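Local atomic coordinates of aminoacyl-tRNA synthetase (Cryptosporidium parvum, PDB entry 5F9Y), a protein that probably joins proline to its cognate tRNA at the expense of ATP, as a class II prolyl-tRNA synthetase, and here holds proline and AMP. Residues 80-85 with 118-123; 127-132 with 268-273; 186-191 with 243-248. All coordinates share one frame; numbering follows the deposited sequence.

Contact 1. Residues 80-85 with 118-123; sequences FPIFVT and IAIRPT. With PRO (proline), chain C.
Phe83 and Val84 pair with Ile120 and Ala119 along the edge of a small three-stranded antiparallel sheet, whose central strand is followed by the loop that approaches the bound proline of this class II synthetase core. Val84 with Ala119 is the hydrogen-bonded pair: Ala119 N reaches Val84 O at 2.9 Å, nearly straight at 165°, and Val84 N returns to Ala119 O at 3.0 Å. Phe83 with Ile120 is the non-hydrogen-bonded pair, and just beyond it Arg121 N closes on Ile82 O at 2.9 Å. On the face carrying Phe83 and Ile120, the terminal methyl of Ile118 sits over the phenyl ring in a CH-pi contact, CD1 lying 3.8 Å from the centroid of Phe83. The other face of that ring is covered by CG2 of its own neighbour Ile82, while Ile120 CG1 approaches from the rim. Val84 and Ala119 point to the reverse side of the sheet, where Val84 meets Ile127 of helix 125-135. In the loop, Thr123 OG1 accepts a weak, less certain bond from the proline N, and Glu125 is hydrogen-bonded to the same ligand. The Arg121 side chain leaves the strand with CG between the backbone N and carbonyl carbon (chi1 49°) and crosses beside Ile82 at about a right angle. Its guanidinium has Ile82 CA over one face, and Arg121 NH1 ends 2.8 Å from Phe80 O.

Contact 2. Residues 127-132 with 268-273; sequences IMYPYF and AHQTSW. With PRO (proline), chain C.
The Tyr129 ring carries the amide nitrogen of Gln270 on one face: NE2 stands over the ring centre, 3.1 Å above the plane. Amide and phenol planes are turned 62° apart, and the two side chains run alongside each other, pointing opposite ways. The same nitrogen lies near the plane of the second ring, Phe132, at its edge, where Phe132 CD2 is 3.8 Å from Gln270 NE2; CB of Met128, a turn earlier in the helix, lies loosely over the rim of one face of Phe132. The reach comes from Gln270, whose chain is extended beyond CG and bridges much of the space between backbones. Helix 125-135 packs over the antiparallel sheet of the class II core, helix 127-132 and strand 269-273 running roughly antiparallel (155°). Their axes approach no nearer than 12.2 Å, and the contact is made by the long side chains of Tyr129, Phe132 and Gln270. Strand 265-276 and the following helix 278-287 probably make up motif 3, as in other class II synthetases. The Tyr129 hydroxyl is hydrogen-bonded to ND1 of His175 on the adjoining strand 168-178, which helps hold the phenol at its hydroxyl end. Tyr129 OH also lies 3.9 Å from Ser272 CB. Ser272 OG is hydrogen-bonded to Glu125 OE2, itself a partner of the bound proline, while Trp273 C touches the proline CG at 3.5 Å.

Contact 3. Residues 186-191 with 243-248; sequences EMVDII and SHLLGQ. With PRO (proline), chain C.
Val188 is the side chain that wedges helix 186-191 against strand 243-247, and nearly all the close packing gathers round it and Ser243, whose CA atoms are the nearest pair of the two backbones. The helix runs almost exactly antiparallel to the strand, at 172°, with the axes 7.9 Å apart. The two methyls of Val188 divide the work. CG1, anti to the backbone N (chi1 173°), sits against the serine hydroxyl, while CG2 turns along the strand and lies 3.8 Å from Leu245 CB, also brushing the carbonyl oxygen of His244. The Ser243 hydroxyl is carried toward the helix because it too is anti to its backbone N (chi1 -176°); there Ser243 OG donates to Val188 O at 3.1 Å. The bond arrives in the carbonyl plane on a lone pair, well to one side of the C=O direction, so a buried hydroxyl is satisfied by a helix carbonyl. Ile191 adds only a light touch, its CB 4.0 Å from Ser243 OG, before its chain heads off to Trp273. Around the turn of the helix the packing is looser: Glu186, Asp189 and Ile190 have some access to solvent and make no contact with the strand, and just past the strand Gln248, at the N-cap of helix 249-254, is exposed. His244 points away from the helix. Its NE2 donates to the proline OXT at 3.1 Å, while ND1 is hydrogen-bonded to Thr224 OG1, which probably helps set the rotation of the ring. The layering is that of the class II aminoacyl-tRNA synthetase core, an antiparallel sheet with a helix packed behind it and the amino acid bound on the opposite face.

In the fold
Contact 1 closes before contact 2 opens, and contact 3 is nested inside the chain loop that contact 2 closes. Contacts 2 and 3 have centres about 12 Å apart and share the catalytic sheet, since strands 265-276 and 236-247 are antiparallel neighbours there. Contact 1 belongs to a separate small sheet, its centre about 15 Å from the centre of contact 2 and 24 Å from that of contact 3. Strand 113-120 is followed by helix 125-135, and Ile127 and Met128 pack against contact 1. All three contacts touch the bound proline: the small sheet, helix 125-135, the catalytic strands and helix 181-202 thus follow one another as layers around it.

Contact 1. Residues 80-85 with 118-123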
loop_
_atom_site.group_PDB
_atom_site.type_symbol
_atom_site.label_atom_id
_atom_site.label_comp_id
_atom_site.label_asym_id
_atom_site.label_seq_id
_atom_site.Cartn_x
_atom_site.Cartn_y
_atom_site.Cartn_z
ATOM N N PHE A 80 -20.173 -11.075 -4.231
ATOM C CA PHE A 80 -20.475 -11.716 -5.498
ATOM C C PHE A 80 -19.678 -13.006 -5.643
ATOM O O PHE A 80 -18.623 -13.168 -5.020
ATOM C CB PHE A 80 -20.166 -10.767 -6.664
ATOM C CG PHE A 80 -21.161 -9.653 -6.812
ATOM C CD1 PHE A 80 -21.101 -8.537 -5.993
ATOM C CD2 PHE A 80 -22.163 -9.724 -7.764
ATOM C CE1 PHE A 80 -22.018 -7.514 -6.124
ATOM C CE2 PHE A 80 -23.083 -8.702 -7.902
ATOM C CZ PHE A 80 -23.011 -7.596 -7.080
ATOM N N PRO A 81 -20.162 -13.956 -6.449
ATOM C CA PRO A 81 -19.507 -15.268 -6.520
ATOM C C PRO A 81 -18.063 -15.177 -6.983
ATOM O O PRO A 81 -17.664 -14.249 -7.690
ATOM C CB PRO A 81 -20.366 -16.036 -7.532
ATOM C CG PRO A 81 -21.697 -15.380 -7.464
ATOM C CD PRO A 81 -21.414 -13.927 -7.225
ATOM N N ILE A 82 -17.273 -16.167 -6.564
ATOM C CA ILE A 82 -15.878 -16.247 -6.977
ATOM C C ILE A 82 -15.733 -16.782 -8.398
ATOM O O ILE A 82 -14.690 -16.575 -9.030
ATOM C CB ILE A 82 -15.092 -17.117 -5.980
ATOM C CG1 ILE A 82 -13.584 -16.977 -6.195
ATOM C CG2 ILE A 82 -15.526 -18.574 -6.086
ATOM C CD1 ILE A 82 -12.763 -17.868 -5.295
ATOM N N PHE A 83 -16.757 -17.448 -8.923
ATOM C CA PHE A 83 -16.715 -18.059 -10.244
ATOM C C PHE A 83 -17.415 -17.181 -11.277
ATOM O O PHE A 83 -18.263 -16.346 -10.952
ATOM C CB PHE A 83 -17.362 -19.445 -10.213
ATOM C CG PHE A 83 -16.592 -20.456 -9.414
ATOM C CD1 PHE A 83 -15.208 -20.422 -9.382
ATOM C CD2 PHE A 83 -17.251 -21.437 -8.691
ATOM C CE1 PHE A 83 -14.496 -21.351 -8.649
ATOM C CE2 PHE A 83 -16.543 -22.368 -7.957
ATOM C CZ PHE A 83 -15.164 -22.324 -7.935
ATOM N N VAL A 84 -17.050 -17.391 -12.539
ATOM C CA VAL A 84 -17.642 -16.665 -13.658
ATOM C C VAL A 84 -17.537 -17.539 -14.901
ATOM O O VAL A 84 -16.572 -18.290 -15.067
ATOM C CB VAL A 84 -16.959 -15.292 -13.859
ATOM C CG1 VAL A 84 -15.485 -15.468 -14.196
ATOM C CG2 VAL A 84 -17.674 -14.481 -14.933
ATOM N N THR A 85 -18.544 -17.455 -15.767
ATOM C CA THR A 85 -18.559 -18.253 -16.983
ATOM C C THR A 85 -17.735 -17.584 -18.080
ATOM O O THR A 85 -17.405 -16.396 -18.013
ATOM C CB THR A 85 -19.991 -18.472 -17.477
ATOM O OG1 THR A 85 -20.545 -17.225 -17.914
ATOM C CG2 THR A 85 -20.854 -19.043 -16.365
ATOM N N ILE A 118 -15.279 -23.131 -15.723
ATOM C CA ILE A 118 -15.562 -21.853 -15.096
ATOM C C ILE A 118 -14.249 -21.256 -14.608
ATOM O O ILE A 118 -13.257 -21.955 -14.386
ATOM C CB ILE A 118 -16.579 -21.987 -13.941
ATOM C CG1 ILE A 118 -16.071 -22.977 -12.894
ATOM C CG2 ILE A 118 -17.934 -22.428 -14.472
ATOM C CD1 ILE A 118 -17.034 -23.191 -11.749
ATOM N N ALA A 119 -14.243 -19.936 -14.431
ATOM C CA ALA A 119 -13.030 -19.196 -14.130
ATOM C C ALA A 119 -13.105 -18.560 -12.750
ATOM O O ALA A 119 -14.175 -18.146 -12.293
ATOM C CB ALA A 119 -12.775 -18.106 -15.175
ATOM N N ILE A 120 -11.952 -18.486 -12.091
ATOM C CA ILE A 120 -11.826 -17.733 -10.850
ATOM C C ILE A 120 -11.693 -16.257 -11.191
ATOM O O ILE A 120 -10.954 -15.879 -12.109
ATOM C CB ILE A 120 -10.625 -18.237 -10.030
ATOM C CG1 ILE A 120 -10.768 -19.731 -9.736
ATOM C CG2 ILE A 120 -10.496 -17.453 -8.732
ATOM C CD1 ILE A 120 -9.625 -20.301 -8.926
ATOM N N ARG A 121 -12.412 -15.419 -10.454
ATOM C CA ARG A 121 -12.536 -14.008 -10.796
ATOM C C ARG A 121 -11.196 -13.286 -10.707
ATOM O O ARG A 121 -10.557 -13.304 -9.644
ATOM C CB ARG A 121 -13.553 -13.336 -9.873
ATOM C CG ARG A 121 -13.335 -13.627 -8.395
ATOM C CD ARG A 121 -14.301 -12.862 -7.511
ATOM N NE ARG A 121 -14.252 -13.343 -6.134
ATOM C CZ ARG A 121 -15.105 -12.977 -5.182
ATOM N NH1 ARG A 121 -16.079 -12.121 -5.457
ATOM N NH2 ARG A 121 -14.984 -13.473 -3.959
ATOM N N PRO A 122 -10.719 -12.666 -11.791
ATOM C CA PRO A 122 -9.643 -11.677 -11.652
ATOM C C PRO A 122 -10.168 -10.302 -11.292
ATOM O O PRO A 122 -9.392 -9.459 -10.824
ATOM C CB PRO A 122 -8.990 -11.678 -13.038
ATOM C CG PRO A 122 -10.130 -11.986 -13.960
ATOM C CD PRO A 122 -11.071 -12.903 -13.203
ATOM N N THR A 123 -11.459 -10.066 -11.507
ATOM C CA THR A 123 -12.161 -8.835 -11.171
ATOM C C THR A 123 -13.647 -9.134 -11.311
ATOM O O THR A 123 -14.035 -10.171 -11.856
ATOM C CB THR A 123 -11.735 -7.667 -12.066
ATOM O OG1 THR A 123 -12.405 -6.472 -11.648
ATOM C CG2 THR A 123 -12.075 -7.959 -13.521
HETATM N N PRO C . -11.565 -3.303 -11.147
HETATM C CA PRO C . -10.439 -2.365 -11.210
HETATM C C PRO C . -9.111 -3.067 -11.464
HETATM O O PRO C . -9.072 -4.274 -11.696
HETATM C CB PRO C . -10.452 -1.703 -9.826
HETATM C CG PRO C . -11.195 -2.651 -8.951
HETATM C CD PRO C . -12.224 -3.286 -9.831
HETATM O OXT PRO C . -8.050 -2.441 -11.450
#

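Contact 2. Residues 127-132 with 268-273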
loop_
_atom_site.group_PDB
_atom_site.type_symbol
_atom_site.label_atom_id
_atom_site.label_comp_id
_atom_site.label_asym_id
_atom_site.label_seq_id
_atom_site.Cartn_x
_atom_site.Cartn_y
_atom_site.Cartn_z
ATOM N N ILE A 127 -19.027 -9.827 -13.540
ATOM C CA ILE A 127 -19.885 -10.574 -12.626
ATOM C C ILE A 127 -21.024 -9.709 -12.100
ATOM O O ILE A 127 -22.166 -10.166 -12.008
ATOM C CB ILE A 127 -19.042 -11.155 -11.474
ATOM C CG1 ILE A 127 -17.945 -12.071 -12.020
ATOM C CG2 ILE A 127 -19.925 -11.904 -10.486
ATOM C CD1 ILE A 127 -17.066 -12.679 -10.947
ATOM N N MET A 128 -20.734 -8.453 -11.761
ATOM C CA MET A 128 -21.703 -7.579 -11.110
ATOM C C MET A 128 -22.585 -6.829 -12.100
ATOM O O MET A 128 -23.788 -6.674 -11.862
ATOM C CB MET A 128 -20.977 -6.573 -10.215
ATOM C CG MET A 128 -20.093 -7.203 -9.153
ATOM S SD MET A 128 -19.058 -5.992 -8.309
ATOM C CE MET A 128 -20.297 -4.822 -7.772
ATOM N N TYR A 129 -22.011 -6.362 -13.201
ATOM C CA TYR A 129 -22.695 -5.443 -14.105
ATOM C C TYR A 129 -23.857 -6.091 -14.860
ATOM O O TYR A 129 -24.844 -5.401 -15.148
ATOM C CB TYR A 129 -21.692 -4.819 -15.082
ATOM C CG TYR A 129 -20.675 -3.918 -14.403
ATOM C CD1 TYR A 129 -20.787 -3.609 -13.051
ATOM C CD2 TYR A 129 -19.611 -3.373 -15.110
ATOM C CE1 TYR A 129 -19.869 -2.796 -12.423
ATOM C CE2 TYR A 129 -18.685 -2.551 -14.487
ATOM C CZ TYR A 129 -18.822 -2.267 -13.141
ATOM O OH TYR A 129 -17.916 -1.454 -12.500
ATOM N N PRO A 130 -23.797 -7.381 -15.216
ATOM C CA PRO A 130 -25.017 -8.035 -15.719
ATOM C C PRO A 130 -26.194 -7.918 -14.769
ATOM O O PRO A 130 -27.349 -7.943 -15.215
ATOM C CB PRO A 130 -24.578 -9.492 -15.899
ATOM C CG PRO A 130 -23.152 -9.388 -16.244
ATOM C CD PRO A 130 -22.609 -8.229 -15.445
ATOM N N TYR A 131 -25.936 -7.782 -13.470
ATOM C CA TYR A 131 -26.994 -7.580 -12.492
ATOM C C TYR A 131 -27.211 -6.114 -12.144
ATOM O O TYR A 131 -28.277 -5.773 -11.620
ATOM C CB TYR A 131 -26.690 -8.380 -11.220
ATOM C CG TYR A 131 -26.596 -9.864 -11.484
ATOM C CD1 TYR A 131 -25.387 -10.454 -11.830
ATOM C CD2 TYR A 131 -27.722 -10.674 -11.413
ATOM C CE1 TYR A 131 -25.299 -11.807 -12.083
ATOM C CE2 TYR A 131 -27.644 -12.030 -11.665
ATOM C CZ TYR A 131 -26.430 -12.591 -11.999
ATOM O OH TYR A 131 -26.348 -13.942 -12.252
ATOM N N PHE A 132 -26.236 -5.245 -12.422
ATOM C CA PHE A 132 -26.491 -3.811 -12.340
ATOM C C PHE A 132 -27.549 -3.393 -13.353
ATOM O O PHE A 132 -28.420 -2.569 -13.048
ATOM C CB PHE A 132 -25.202 -3.020 -12.565
ATOM C CG PHE A 132 -24.345 -2.881 -11.337
ATOM C CD1 PHE A 132 -24.580 -3.653 -10.213
ATOM C CD2 PHE A 132 -23.309 -1.961 -11.306
ATOM C CE1 PHE A 132 -23.791 -3.519 -9.085
ATOM C CE2 PHE A 132 -22.518 -1.821 -10.182
ATOM C CZ PHE A 132 -22.760 -2.601 -9.072
ATOM N N ALA A 268 -25.667 4.331 -17.945
ATOM C CA ALA A 268 -25.168 4.774 -16.650
ATOM C C ALA A 268 -23.696 5.165 -16.729
ATOM O O ALA A 268 -22.940 4.674 -17.571
ATOM C CB ALA A 268 -25.358 3.679 -15.601
ATOM N N HIS A 269 -23.296 6.065 -15.834
ATOM C CA HIS A 269 -21.907 6.494 -15.701
ATOM C C HIS A 269 -21.314 5.771 -14.497
ATOM O O HIS A 269 -21.666 6.068 -13.349
ATOM C CB HIS A 269 -21.818 8.010 -15.545
ATOM C CG HIS A 269 -22.512 8.768 -16.634
ATOM N ND1 HIS A 269 -21.855 9.237 -17.750
ATOM C CD2 HIS A 269 -23.809 9.131 -16.780
ATOM C CE1 HIS A 269 -22.715 9.860 -18.536
ATOM N NE2 HIS A 269 -23.907 9.809 -17.970
ATOM N N GLN A 270 -20.421 4.823 -14.758
ATOM C CA GLN A 270 -19.932 3.910 -13.737
ATOM C C GLN A 270 -18.494 4.227 -13.351
ATOM O O GLN A 270 -17.738 4.844 -14.107
ATOM C CB GLN A 270 -20.023 2.458 -14.216
ATOM C CG GLN A 270 -21.430 2.000 -14.541
ATOM C CD GLN A 270 -21.472 0.560 -14.996
ATOM O OE1 GLN A 270 -21.696 0.276 -16.172
ATOM N NE2 GLN A 270 -21.254 -0.361 -14.066
ATOM N N THR A 271 -18.131 3.798 -12.143
ATOM C CA THR A 271 -16.763 3.853 -11.654
ATOM C C THR A 271 -16.413 2.519 -11.009
ATOM O O THR A 271 -17.287 1.778 -10.552
ATOM C CB THR A 271 -16.546 4.978 -10.624
ATOM O OG1 THR A 271 -17.104 4.586 -9.365
ATOM C CG2 THR A 271 -17.195 6.278 -11.080
ATOM N N SER A 272 -15.116 2.222 -10.974
ATOM C CA SER A 272 -14.612 1.061 -10.256
ATOM C C SER A 272 -13.244 1.407 -9.690
ATOM O O SER A 272 -12.458 2.106 -10.335
ATOM C CB SER A 272 -14.530 -0.180 -11.155
ATOM O OG SER A 272 -13.468 -0.077 -12.087
ATOM N N TRP A 273 -12.971 0.925 -8.478
ATOM C CA TRP A 273 -11.763 1.295 -7.755
ATOM C C TRP A 273 -11.355 0.153 -6.835
ATOM O O TRP A 273 -12.206 -0.541 -6.271
ATOM C CB TRP A 273 -11.969 2.592 -6.958
ATOM C CG TRP A 273 -13.407 2.851 -6.586
ATOM C CD1 TRP A 273 -14.373 3.391 -7.385
ATOM C CD2 TRP A 273 -14.034 2.585 -5.325
ATOM N NE1 TRP A 273 -15.562 3.470 -6.703
ATOM C CE2 TRP A 273 -15.380 2.985 -5.436
ATOM C CE3 TRP A 273 -13.589 2.048 -4.114
ATOM C CZ2 TRP A 273 -16.285 2.863 -4.382
ATOM C CZ3 TRP A 273 -14.488 1.928 -3.070
ATOM C CH2 TRP A 273 -15.820 2.334 -3.210
HETATM N N PRO C . -11.565 -3.303 -11.147
HETATM C CA PRO C . -10.439 -2.365 -11.210
HETATM C C PRO C . -9.111 -3.067 -11.464
HETATM O O PRO C . -9.072 -4.274 -11.696
HETATM C CB PRO C . -10.452 -1.703 -9.826
HETATM C CG PRO C . -11.195 -2.651 -8.951
HETATM C CD PRO C . -12.224 -3.286 -9.831
HETATM O OXT PRO C . -8.050 -2.441 -11.450
#

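Contact 3. Residues 186-191 with 243-248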
loop_
_atom_site.group_PDB
_atom_site.type_symbol
_atom_site.label_atom_id
_atom_site.label_comp_id
_atom_site.label_asym_id
_atom_site.label_seq_id
_atom_site.Cartn_x
_atom_site.Cartn_y
_atom_site.Cartn_z
ATOM N N GLU A 186 -16.455 12.998 -9.724
ATOM C CA GLU A 186 -16.133 13.425 -8.368
ATOM C C GLU A 186 -16.164 12.261 -7.386
ATOM O O GLU A 186 -15.562 12.358 -6.312
ATOM C CB GLU A 186 -17.075 14.545 -7.917
ATOM C CG GLU A 186 -18.553 14.274 -8.113
ATOM C CD GLU A 186 -19.367 15.557 -8.212
ATOM O OE1 GLU A 186 -18.768 16.651 -8.129
ATOM O OE2 GLU A 186 -20.602 15.474 -8.380
ATOM N N MET A 187 -16.838 11.162 -7.736
ATOM C CA MET A 187 -16.709 9.937 -6.955
ATOM C C MET A 187 -15.328 9.319 -7.136
ATOM O O MET A 187 -14.766 8.753 -6.191
ATOM C CB MET A 187 -17.800 8.941 -7.356
ATOM C CG MET A 187 -17.735 7.604 -6.626
ATOM S SD MET A 187 -18.195 7.726 -4.886
ATOM C CE MET A 187 -17.750 6.097 -4.299
ATOM N N VAL A 188 -14.766 9.422 -8.343
ATOM C CA VAL A 188 -13.423 8.904 -8.592
ATOM C C VAL A 188 -12.396 9.660 -7.760
ATOM O O VAL A 188 -11.493 9.061 -7.164
ATOM C CB VAL A 188 -13.095 8.976 -10.096
ATOM C CG1 VAL A 188 -11.641 8.606 -10.343
ATOM C CG2 VAL A 188 -14.018 8.066 -10.884
ATOM N N ASP A 189 -12.521 10.988 -7.701
ATOM C CA ASP A 189 -11.569 11.786 -6.935
ATOM C C ASP A 189 -11.690 11.527 -5.439
ATOM O O ASP A 189 -10.698 11.648 -4.710
ATOM C CB ASP A 189 -11.770 13.271 -7.234
ATOM C CG ASP A 189 -11.609 13.597 -8.706
ATOM O OD1 ASP A 189 -10.792 12.931 -9.376
ATOM O OD2 ASP A 189 -12.302 14.516 -9.194
ATOM N N ILE A 190 -12.886 11.174 -4.964
ATOM C CA ILE A 190 -13.076 10.920 -3.538
ATOM C C ILE A 190 -12.329 9.662 -3.116
ATOM O O ILE A 190 -11.616 9.653 -2.105
ATOM C CB ILE A 190 -14.577 10.825 -3.208
ATOM C CG1 ILE A 190 -15.203 12.219 -3.171
ATOM C CG2 ILE A 190 -14.792 10.094 -1.889
ATOM C CD1 ILE A 190 -16.708 12.214 -3.002
ATOM N N ILE A 191 -12.478 8.582 -3.883
ATOM C CA ILE A 191 -11.790 7.340 -3.551
ATOM C C ILE A 191 -10.281 7.494 -3.715
ATOM O O ILE A 191 -9.503 6.889 -2.966
ATOM C CB ILE A 191 -12.341 6.187 -4.408
ATOM C CG1 ILE A 191 -13.840 6.014 -4.164
ATOM C CG2 ILE A 191 -11.607 4.898 -4.103
ATOM C CD1 ILE A 191 -14.186 5.649 -2.738
ATOM N N SER A 243 -8.242 4.264 -9.364
ATOM C CA SER A 243 -9.650 4.647 -9.308
ATOM C C SER A 243 -10.085 5.002 -10.724
ATOM O O SER A 243 -9.634 6.011 -11.275
ATOM C CB SER A 243 -9.864 5.823 -8.352
ATOM O OG SER A 243 -11.239 6.142 -8.227
ATOM N N HIS A 244 -10.959 4.186 -11.309
ATOM C CA HIS A 244 -11.297 4.278 -12.725
ATOM C C HIS A 244 -12.638 4.972 -12.926
ATOM O O HIS A 244 -13.624 4.632 -12.264
ATOM C CB HIS A 244 -11.347 2.889 -13.363
ATOM C CG HIS A 244 -10.191 2.014 -13.001
ATOM N ND1 HIS A 244 -8.918 2.225 -13.484
ATOM C CD2 HIS A 244 -10.115 0.923 -12.204
ATOM C CE1 HIS A 244 -8.107 1.302 -12.998
ATOM N NE2 HIS A 244 -8.808 0.499 -12.219
ATOM N N LEU A 245 -12.673 5.928 -13.851
ATOM C CA LEU A 245 -13.929 6.472 -14.362
ATOM C C LEU A 245 -14.295 5.664 -15.600
ATOM O O LEU A 245 -13.754 5.887 -16.685
ATOM C CB LEU A 245 -13.800 7.958 -14.679
ATOM C CG LEU A 245 -15.016 8.575 -15.378
ATOM C CD1 LEU A 245 -16.242 8.539 -14.474
ATOM C CD2 LEU A 245 -14.722 9.995 -15.842
ATOM N N LEU A 246 -15.209 4.705 -15.436
ATOM C CA LEU A 246 -15.579 3.844 -16.552
ATOM C C LEU A 246 -16.462 4.557 -17.566
ATOM O O LEU A 246 -16.531 4.123 -18.720
ATOM C CB LEU A 246 -16.285 2.589 -16.036
ATOM C CG LEU A 246 -15.485 1.747 -15.042
ATOM C CD1 LEU A 246 -16.281 0.531 -14.603
ATOM C CD2 LEU A 246 -14.151 1.333 -15.643
ATOM N N GLY A 247 -17.128 5.639 -17.165
ATOM C CA GLY A 247 -18.000 6.346 -18.085
ATOM C C GLY A 247 -19.186 5.489 -18.483
ATOM O O GLY A 247 -19.746 4.739 -17.675
ATOM N N GLN A 248 -19.573 5.595 -19.753
ATOM C CA GLN A 248 -20.664 4.810 -20.309
ATOM C C GLN A 248 -20.165 3.622 -21.125
ATOM O O GLN A 248 -20.932 3.046 -21.904
ATOM C CB GLN A 248 -21.569 5.701 -21.161
ATOM C CG GLN A 248 -22.151 6.882 -20.402
ATOM C CD GLN A 248 -22.941 7.820 -21.291
ATOM O OE1 GLN A 248 -24.170 7.776 -21.320
ATOM N NE2 GLN A 248 -22.237 8.679 -22.021
HETATM N N PRO C . -11.565 -3.303 -11.147
HETATM C CA PRO C . -10.439 -2.365 -11.210
HETATM C C PRO C . -9.111 -3.067 -11.464
HETATM O O PRO C . -9.072 -4.274 -11.696
HETATM C CB PRO C . -10.452 -1.703 -9.826
HETATM C CG PRO C . -11.195 -2.651 -8.951
HETATM C CD PRO C . -12.224 -3.286 -9.831
HETATM O OXT PRO C . -8.050 -2.441 -11.450
#